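PDB 5KOL: inactive PncC family protein, which belongs to the CinA (PncC) family but probably lacks nicotinamide-nucleotide (NMN) amidohydrolase activity, and is of unknown function. Local coordinates for residues Leu77-Gln82 with Ala96-Gly101; Val110-Thr115 with Phe163-Leu168; Thr37-Cys42 with Thr100-Arg105; Ser23-Arg28 with Gln167-Leu172. One frame throughout, in Å; residues are numbered along the deposited sequence. Where two conformers were deposited one is given.

Contact 1: residues Leu77-Gln82 with Ala96-Gly101; sequences LSVSQQ and AEMATG
The carboxylate of E97 is approached from above its plane by the backbone N of S80, which lies 3.1 Å from E97 OE2 and about 41° out of that plane, in a nearly straight hydrogen bond (164° at the hydrogen). E97 OE1 rests against V79 CG1 at 3.9 Å and is hydrogen-bonded to S83 OG, so the two oxygens have separate partners. An extended chain beyond CG (chi2 -180°) carries the carboxylate from helix 92-106 to S80, the N-cap just ahead of helix 81-87. Deeper in, M98 CG rests against two branches, V79 CG2 at 3.8 Å and L77 CD1 at 3.9 Å; L77 and M98 carry on to A39 and T67 of the sheet. Beside them the chains come close because G101 has no side chain: L77 O sits 3.4 Å from G101 CA in a CA-H...O contact. A water donates both to L77 O (2.8 Å) and to E97 O (2.9 Å). The turn after helix 70-76, leading into helix 81-87, is thus fastened to helix 92-106 by a buried apolar side and a more polar, partly exposed one. With an N-H, a hydroxyl and the positive end of helix 81-87 nearby, the E97 carboxylate would be expected to favour its ionised form.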
# COMPACT_ATOMS: atom_id res chain seq x y z
N LEU A 77 -4.25 6.96 10.34
CA LEU A 77 -4.99 5.92 11.05
C LEU A 77 -5.41 6.34 12.45
O LEU A 77 -5.89 5.51 13.22
CB LEU A 77 -4.17 4.63 11.12
CG LEU A 77 -3.81 4.13 9.72
CD1 LEU A 77 -2.80 3.00 9.82
CD2 LEU A 77 -5.06 3.69 8.96
N SER A 78 -5.21 7.61 12.80
CA SER A 78 -5.65 8.14 14.09
C SER A 78 -5.08 7.33 15.26
O SER A 78 -5.72 7.19 16.30
CB SER A 78 -7.18 8.19 14.18
OG SER A 78 -7.62 8.86 15.36
N VAL A 79 -3.88 6.77 15.07
CA VAL A 79 -3.13 6.21 16.20
C VAL A 79 -2.73 7.37 17.11
O VAL A 79 -2.19 8.38 16.65
CB VAL A 79 -1.89 5.45 15.71
CG1 VAL A 79 -1.05 5.01 16.90
CG2 VAL A 79 -2.29 4.25 14.82
N SER A 80 -3.00 7.23 18.41
CA SER A 80 -2.76 8.35 19.32
C SER A 80 -1.28 8.48 19.64
O SER A 80 -0.57 7.48 19.81
CB SER A 80 -3.56 8.19 20.61
OG SER A 80 -2.90 7.33 21.52
N GLN A 81 -0.81 9.73 19.70
CA GLN A 81 0.55 10.03 20.11
C GLN A 81 0.88 9.41 21.47
O GLN A 81 1.98 8.89 21.66
CB GLN A 81 0.75 11.55 20.17
CG GLN A 81 2.19 12.00 20.32
CD GLN A 81 2.29 13.51 20.57
OE1 GLN A 81 1.81 14.01 21.57
NE2 GLN A 81 2.89 14.22 19.63
N GLN A 82 -0.05 9.47 22.42
CA GLN A 82 0.19 8.86 23.73
C GLN A 82 0.49 7.37 23.61
O GLN A 82 1.40 6.85 24.27
CB GLN A 82 -1.00 9.10 24.65
CG GLN A 82 -1.29 10.60 24.84
CD GLN A 82 -2.48 11.13 24.03
OE1 GLN A 82 -2.48 11.12 22.79
NE2 GLN A 82 -3.49 11.66 24.73
N ALA A 96 -3.76 -2.63 17.28
CA ALA A 96 -5.21 -2.53 17.44
C ALA A 96 -5.74 -1.20 16.89
O ALA A 96 -6.72 -1.17 16.14
CB ALA A 96 -5.59 -2.71 18.91
N GLU A 97 -5.09 -0.08 17.25
CA GLU A 97 -5.52 1.21 16.72
C GLU A 97 -5.37 1.29 15.20
O GLU A 97 -6.18 1.96 14.54
CB GLU A 97 -4.75 2.37 17.35
CG GLU A 97 -4.96 2.49 18.83
CD GLU A 97 -4.18 3.65 19.39
OE1 GLU A 97 -3.03 3.38 19.79
OE2 GLU A 97 -4.69 4.78 19.44
N MET A 98 -4.33 0.66 14.63
CA MET A 98 -4.25 0.72 13.17
C MET A 98 -5.42 -0.02 12.54
O MET A 98 -5.95 0.42 11.52
CB MET A 98 -2.94 0.14 12.62
CG MET A 98 -1.69 0.94 12.95
SD MET A 98 -0.13 0.02 12.69
CE MET A 98 -0.19 -0.21 10.89
N ALA A 99 -5.84 -1.13 13.15
CA ALA A 99 -6.97 -1.89 12.62
C ALA A 99 -8.28 -1.11 12.72
O ALA A 99 -9.11 -1.17 11.81
CB ALA A 99 -7.09 -3.23 13.35
N THR A 100 -8.50 -0.38 13.82
CA THR A 100 -9.73 0.39 13.91
C THR A 100 -9.65 1.67 13.09
O THR A 100 -10.68 2.12 12.56
CB THR A 100 -10.08 0.72 15.37
OG1 THR A 100 -9.01 1.46 15.98
CG2 THR A 100 -10.34 -0.55 16.17
N GLY A 101 -8.46 2.27 12.98
CA GLY A 101 -8.31 3.43 12.11
C GLY A 101 -8.61 3.12 10.66
O GLY A 101 -9.25 3.92 9.96
O HOH W 1 -7.56 4.39 15.23

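Contact 2: residues Val110-Thr115 with Phe163-Leu168; sequences VSIAIT and FALAQL
A164 CB is the small bump of this interface: it fits the hollow between I114 CD1, 3.6 Å away, and I112 CG2, 3.7 Å away. The shortness of alanine lets the helix settle between the two isoleucines of strand 110-116, whose CB atoms, like that of V110, face helix 153-171. In I112 a chi1 of -55° splits the branches, sending CG2 to A164 while CG1 and CD1 lean toward the next turn of the helix. There I112 CD1 enters the notch between L168 CD2, at 4.0 Å, and L165 CD2, at 4.2 Å. L168 meets V110 tip to tip, its forked end straddling V110 CG1 with CD1 and CD2 each 4.0 Å from it. Helix and strand segments run roughly antiparallel (144°), their axes 9.3 Å apart. L36 and I138 on the neighbouring strands extend the apolar floor, and V132 touches I114. S111 and A113, pointing to the other face of the sheet, meet helix 92-106 instead. No hydrogen bond crosses this interface, and all its touching residues are buried aliphatics: cohesion rests on close-fitting dispersion contacts and the exclusion of water.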
# COMPACT_ATOMS: atom_id res chain seq x y z
N VAL A 110 -14.17 -5.38 7.84
CA VAL A 110 -13.11 -6.23 8.38
C VAL A 110 -11.77 -5.56 8.10
O VAL A 110 -11.59 -4.93 7.05
CB VAL A 110 -13.15 -7.64 7.74
CG1 VAL A 110 -12.02 -8.53 8.27
CG2 VAL A 110 -14.51 -8.27 7.96
N SER A 111 -10.82 -5.68 9.02
CA SER A 111 -9.50 -5.12 8.75
C SER A 111 -8.39 -5.99 9.32
O SER A 111 -8.60 -6.81 10.22
CB SER A 111 -9.36 -3.68 9.28
OG SER A 111 -9.17 -3.65 10.68
N ILE A 112 -7.20 -5.79 8.76
CA ILE A 112 -5.96 -6.44 9.18
C ILE A 112 -4.92 -5.36 9.41
O ILE A 112 -4.74 -4.49 8.55
CB ILE A 112 -5.42 -7.41 8.10
CG1 ILE A 112 -6.46 -8.44 7.68
CG2 ILE A 112 -4.07 -8.01 8.55
CD1 ILE A 112 -6.11 -9.11 6.33
N ALA A 113 -4.19 -5.44 10.52
CA ALA A 113 -3.09 -4.52 10.78
C ALA A 113 -1.79 -5.28 11.04
O ALA A 113 -1.80 -6.34 11.68
CB ALA A 113 -3.43 -3.59 11.97
N ILE A 114 -0.68 -4.77 10.52
CA ILE A 114 0.64 -5.38 10.71
C ILE A 114 1.64 -4.31 11.09
O ILE A 114 1.81 -3.33 10.36
CB ILE A 114 1.16 -6.12 9.46
CG1 ILE A 114 0.17 -7.14 8.93
CG2 ILE A 114 2.50 -6.83 9.78
CD1 ILE A 114 0.68 -7.91 7.67
N THR A 115 2.32 -4.50 12.22
CA THR A 115 3.42 -3.61 12.58
C THR A 115 4.49 -4.45 13.28
O THR A 115 4.17 -5.20 14.20
CB THR A 115 2.95 -2.45 13.49
OG1 THR A 115 4.08 -1.64 13.88
CG2 THR A 115 2.19 -2.96 14.74
N PHE A 163 0.89 -15.00 7.48
CA PHE A 163 0.27 -15.20 8.79
C PHE A 163 -0.95 -14.29 8.97
O PHE A 163 -1.99 -14.72 9.49
CB PHE A 163 1.29 -14.93 9.90
CG PHE A 163 0.70 -15.05 11.27
CD1 PHE A 163 0.57 -16.29 11.86
CD2 PHE A 163 0.28 -13.92 11.97
CE1 PHE A 163 0.02 -16.43 13.12
CE2 PHE A 163 -0.27 -14.05 13.23
CZ PHE A 163 -0.41 -15.30 13.81
N ALA A 164 -0.82 -13.02 8.58
CA ALA A 164 -1.94 -12.07 8.71
C ALA A 164 -3.20 -12.59 8.02
O ALA A 164 -4.31 -12.47 8.55
CB ALA A 164 -1.52 -10.72 8.11
N LEU A 165 -3.02 -13.18 6.83
CA LEU A 165 -4.13 -13.74 6.06
C LEU A 165 -4.65 -15.03 6.70
O LEU A 165 -5.86 -15.20 6.88
CB LEU A 165 -3.64 -14.02 4.63
CG LEU A 165 -3.21 -12.77 3.81
CD1 LEU A 165 -2.65 -13.19 2.48
CD2 LEU A 165 -4.39 -11.84 3.58
N ALA A 166 -3.74 -15.96 7.01
CA ALA A 166 -4.16 -17.26 7.55
C ALA A 166 -4.88 -17.10 8.88
O ALA A 166 -5.84 -17.84 9.18
CB ALA A 166 -2.94 -18.18 7.69
N GLN A 167 -4.42 -16.17 9.73
CA GLN A 167 -5.08 -16.00 11.01
C GLN A 167 -6.45 -15.35 10.85
O GLN A 167 -7.34 -15.60 11.66
CB GLN A 167 -4.22 -15.19 11.99
CG GLN A 167 -4.81 -15.12 13.42
CD GLN A 167 -4.68 -16.43 14.19
OE1 GLN A 167 -3.64 -17.12 14.12
NE2 GLN A 167 -5.73 -16.80 14.92
N LEU A 168 -6.65 -14.50 9.84
CA LEU A 168 -8.00 -14.01 9.61
C LEU A 168 -8.93 -15.17 9.26
O LEU A 168 -10.08 -15.22 9.72
CB LEU A 168 -8.01 -12.92 8.54
CG LEU A 168 -9.42 -12.42 8.22
CD1 LEU A 168 -10.12 -11.86 9.49
CD2 LEU A 168 -9.34 -11.33 7.17

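Contact 3: residues Thr37-Cys42 with Thr100-Arg105; sequences TTAESC and TGAIER
T37 turns both branches toward A102: A102 CB is met by T37 CG2 at 3.7 Å and by T37 OG1 at 3.9 Å, and T37 CG2 is equally 3.7 Å from A102 O. The hydroxyl's bond to A63 O on strand 61-67 is consistent with this orientation: OG1 stands opposite the backbone N (chi1 -176°), and CG2 takes the position between N and carbonyl carbon, directed at the helix. Two residues on, A39 points the same way and its CB faces A102 CB at 4.2 Å, methyl to methyl. A102 therefore projects from the helix above T37 and A39, while I103, whose CB leads away from the strand, brings CD1 back to 4.4 Å from T37 CG2. With only small groups between them, the axes of strand 37-40 and helix 100-105 come to 7.7 Å, at 134° between their directions. T38 points to the other side of the sheet, its OG1 hydrogen-bonded to Y61 OH. Past the contact, R105 packs on R105 of the second subunit. The pattern is that of a beta-alpha-beta crossover in a layered alpha/beta fold: helix 92-106 lies on the path from strand 61-67 to the parallel strand 110-116 and packs over strand 36-40 between them.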
# COMPACT_ATOMS: atom_id res chain seq x y z
N THR A 37 -10.34 -4.03 4.64
CA THR A 37 -9.33 -2.99 4.50
C THR A 37 -8.10 -3.43 5.28
O THR A 37 -8.18 -4.28 6.17
CB THR A 37 -9.85 -1.63 4.99
OG1 THR A 37 -8.86 -0.60 4.74
CG2 THR A 37 -10.18 -1.70 6.49
N THR A 38 -6.95 -2.85 4.94
CA THR A 38 -5.67 -3.26 5.52
C THR A 38 -4.85 -2.04 5.90
O THR A 38 -4.97 -0.97 5.28
CB THR A 38 -4.84 -4.13 4.56
OG1 THR A 38 -4.57 -3.38 3.36
CG2 THR A 38 -5.63 -5.39 4.21
N ALA A 39 -4.00 -2.21 6.91
CA ALA A 39 -3.07 -1.19 7.37
C ALA A 39 -1.75 -1.88 7.65
O ALA A 39 -1.72 -2.87 8.38
CB ALA A 39 -3.60 -0.48 8.65
N GLU A 40 -0.65 -1.38 7.08
CA GLU A 40 0.61 -2.07 7.32
C GLU A 40 1.75 -1.08 7.45
O GLU A 40 1.67 0.05 6.96
CB GLU A 40 0.92 -3.11 6.23
CG GLU A 40 0.77 -2.57 4.84
CD GLU A 40 0.81 -3.66 3.78
OE1 GLU A 40 1.71 -4.52 3.82
OE2 GLU A 40 -0.05 -3.60 2.87
N SER A 41 2.79 -1.51 8.14
CA SER A 41 3.99 -0.70 8.26
C SER A 41 5.22 -1.40 7.65
O SER A 41 5.61 -1.11 6.51
CB SER A 41 4.22 -0.38 9.74
OG SER A 41 5.17 0.65 9.89
N CYS A 42 5.83 -2.31 8.41
CA CYS A 42 7.06 -2.97 7.97
C CYS A 42 6.87 -3.76 6.68
O CYS A 42 7.81 -3.86 5.89
CB CYS A 42 7.61 -3.88 9.08
SG CYS A 42 6.46 -5.21 9.66
N THR A 100 -8.50 -0.38 13.82
CA THR A 100 -9.73 0.39 13.91
C THR A 100 -9.65 1.67 13.09
O THR A 100 -10.68 2.12 12.56
CB THR A 100 -10.08 0.72 15.37
OG1 THR A 100 -9.01 1.46 15.98
CG2 THR A 100 -10.34 -0.55 16.17
N GLY A 101 -8.46 2.27 12.98
CA GLY A 101 -8.31 3.43 12.11
C GLY A 101 -8.61 3.12 10.66
O GLY A 101 -9.25 3.92 9.96
N ALA A 102 -8.16 1.96 10.17
CA ALA A 102 -8.44 1.61 8.78
C ALA A 102 -9.94 1.41 8.56
O ALA A 102 -10.49 1.84 7.54
CB ALA A 102 -7.67 0.35 8.37
N ILE A 103 -10.61 0.77 9.52
CA ILE A 103 -12.06 0.60 9.45
C ILE A 103 -12.72 1.96 9.27
O ILE A 103 -13.55 2.16 8.38
CB ILE A 103 -12.57 -0.14 10.70
CG1 ILE A 103 -12.08 -1.60 10.70
CG2 ILE A 103 -14.11 -0.09 10.81
CD1 ILE A 103 -12.88 -2.55 9.81
N GLU A 104 -12.28 2.95 10.06
CA GLU A 104 -12.89 4.28 10.03
C GLU A 104 -12.66 4.97 8.69
O GLU A 104 -13.59 5.50 8.08
CB GLU A 104 -12.34 5.15 11.16
CG GLU A 104 -12.55 4.63 12.58
CD GLU A 104 -11.73 5.38 13.63
OE1 GLU A 104 -11.68 4.92 14.78
OE2 GLU A 104 -11.14 6.44 13.30
N ARG A 105 -11.40 5.01 8.25
CA ARG A 105 -11.06 5.73 7.02
C ARG A 105 -11.72 5.10 5.80
O ARG A 105 -12.14 5.81 4.88
CB ARG A 105 -9.54 5.74 6.84
CG ARG A 105 -8.81 6.80 7.64
CD ARG A 105 -8.69 8.09 6.85
NE ARG A 105 -7.70 9.00 7.41
CZ ARG A 105 -7.36 10.16 6.87
NH1 ARG A 105 -7.93 10.55 5.73
NH2 ARG A 105 -6.46 10.94 7.45

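Contact 4: residues Ser23-Arg28 with Gln167-Leu172; sequences SALSQR and QLLQLL
R28 can be followed from helix 18-31 out to the backbone oxygen of L172. Beyond CB, R28 CG lies 4.0 Å from L172 CD1, and a bend at chi2 (57°) turns the rest of the chain along L172, the two side chains running alongside in opposite senses. NE forms a salt bridge with D32. At the tip L172 CB sits over one face of the R28 guanidinium, 3.6 Å above the plane and displaced toward an edge, while L172 O collects both terminal nitrogens: R28 NH2 at 2.7 Å, in the carbonyl plane, and R28 NH1 in a weak bond at 3.0 Å. This oxygen lies about 24° out of the guanidinium plane, near the C-terminal end of helix 153-171, whose carbonyl dipoles would be expected to favour a cation. Below it, L25 CD1 is shared by L168 CD2 (3.6 Å) and L172 CD1 (3.9 Å), both at about a right angle; L168 continues to the sheet. At the outer margin L169 forks, CD1 to A24 CB at 4.0 Å and CD2 over L25 CA. The segments, inclined at 43° across this leucine-rich seam, belong to adjacent helices covering one face of the sheet in an alpha/beta fold.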
# COMPACT_ATOMS: atom_id res chain seq x y z
N SER A 23 -7.34 -17.04 -2.08
CA SER A 23 -8.44 -17.79 -2.68
C SER A 23 -9.53 -18.07 -1.65
O SER A 23 -10.72 -17.80 -1.88
CB SER A 23 -7.91 -19.09 -3.27
OG SER A 23 -7.26 -18.80 -4.50
N ALA A 24 -9.14 -18.64 -0.51
CA ALA A 24 -10.14 -18.94 0.51
C ALA A 24 -10.75 -17.66 1.07
O ALA A 24 -11.98 -17.55 1.21
CB ALA A 24 -9.50 -19.77 1.63
N LEU A 25 -9.91 -16.67 1.35
CA LEU A 25 -10.38 -15.45 1.99
C LEU A 25 -11.30 -14.64 1.08
O LEU A 25 -12.32 -14.10 1.53
CB LEU A 25 -9.18 -14.61 2.43
CG LEU A 25 -9.49 -13.35 3.25
CD1 LEU A 25 -10.12 -13.72 4.60
CD2 LEU A 25 -8.22 -12.49 3.44
N SER A 26 -10.95 -14.54 -0.21
CA SER A 26 -11.78 -13.74 -1.10
C SER A 26 -13.19 -14.32 -1.20
O SER A 26 -14.18 -13.61 -1.04
CB SER A 26 -11.14 -13.62 -2.49
OG SER A 26 -11.08 -14.87 -3.15
N GLN A 27 -13.30 -15.63 -1.39
CA GLN A 27 -14.63 -16.19 -1.58
C GLN A 27 -15.43 -16.19 -0.28
O GLN A 27 -16.65 -16.06 -0.31
CB GLN A 27 -14.48 -17.59 -2.17
CG GLN A 27 -14.26 -17.41 -3.65
CD GLN A 27 -13.70 -18.63 -4.27
OE1 GLN A 27 -13.44 -19.62 -3.61
NE2 GLN A 27 -13.54 -18.58 -5.57
N ARG A 28 -14.74 -16.27 0.86
CA ARG A 28 -15.43 -16.20 2.14
C ARG A 28 -16.04 -14.81 2.38
O ARG A 28 -17.21 -14.69 2.79
CB ARG A 28 -14.46 -16.55 3.26
CG ARG A 28 -15.06 -16.37 4.62
CD ARG A 28 -16.33 -17.21 4.78
NE ARG A 28 -16.97 -16.86 6.04
CZ ARG A 28 -16.67 -17.44 7.20
NH1 ARG A 28 -15.75 -18.40 7.24
NH2 ARG A 28 -17.29 -17.05 8.31
N GLN A 167 -4.42 -16.17 9.73
CA GLN A 167 -5.08 -16.00 11.01
C GLN A 167 -6.45 -15.35 10.85
O GLN A 167 -7.34 -15.60 11.66
CB GLN A 167 -4.22 -15.19 11.99
CG GLN A 167 -4.81 -15.12 13.42
CD GLN A 167 -4.68 -16.43 14.19
OE1 GLN A 167 -3.64 -17.12 14.12
NE2 GLN A 167 -5.73 -16.80 14.92
N LEU A 168 -6.65 -14.50 9.84
CA LEU A 168 -8.00 -14.01 9.61
C LEU A 168 -8.93 -15.17 9.26
O LEU A 168 -10.08 -15.22 9.72
CB LEU A 168 -8.01 -12.92 8.54
CG LEU A 168 -9.42 -12.42 8.22
CD1 LEU A 168 -10.12 -11.86 9.49
CD2 LEU A 168 -9.34 -11.33 7.17
N LEU A 169 -8.45 -16.11 8.45
CA LEU A 169 -9.22 -17.31 8.15
C LEU A 169 -9.61 -18.04 9.43
O LEU A 169 -10.77 -18.45 9.59
CB LEU A 169 -8.39 -18.21 7.23
CG LEU A 169 -8.37 -17.69 5.78
CD1 LEU A 169 -7.47 -18.52 4.88
CD2 LEU A 169 -9.80 -17.74 5.24
N GLN A 170 -8.66 -18.22 10.35
CA GLN A 170 -8.95 -18.88 11.62
C GLN A 170 -10.04 -18.13 12.38
O GLN A 170 -10.99 -18.73 12.89
CB GLN A 170 -7.69 -18.98 12.48
CG GLN A 170 -7.94 -19.46 13.92
CD GLN A 170 -8.47 -20.89 13.99
OE1 GLN A 170 -9.33 -21.23 14.82
NE2 GLN A 170 -7.96 -21.73 13.11
N LEU A 171 -9.92 -16.81 12.45
CA LEU A 171 -10.89 -16.02 13.21
C LEU A 171 -12.26 -15.99 12.53
O LEU A 171 -13.25 -15.66 13.19
CB LEU A 171 -10.34 -14.60 13.41
CG LEU A 171 -9.07 -14.51 14.25
CD1 LEU A 171 -8.53 -13.07 14.33
CD2 LEU A 171 -9.29 -15.07 15.65
N LEU A 172 -12.34 -16.32 11.24
CA LEU A 172 -13.61 -16.33 10.53
C LEU A 172 -14.35 -17.66 10.64
O LEU A 172 -15.46 -17.78 10.12
CB LEU A 172 -13.39 -15.98 9.05
CG LEU A 172 -13.14 -14.51 8.75
CD1 LEU A 172 -12.85 -14.32 7.26
CD2 LEU A 172 -14.34 -13.66 9.19

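Overall arrangement
Contacts 1 and 3 share helix 92-106 on one face of the mixed sheet, their centres about 8 Å apart; contacts 2 and 4 share helix 153-171 on the other, with centres about 10 Å apart. The central strand 110-116 and its neighbour 36-40 lie between, joined by backbone hydrogen bonds, so contacts 2 and 3 meet through the sheet. Contacts 1 and 4 are the most distant pair, about 24 Å between centres. Along the chain contacts 1 and 3 both close on helix 92-106 before contact 2 opens on strand 110-116, and contact 4 encloses both. The whole is an alpha/beta/alpha sandwich, with helices 18-31 and 153-171 side by side on one face.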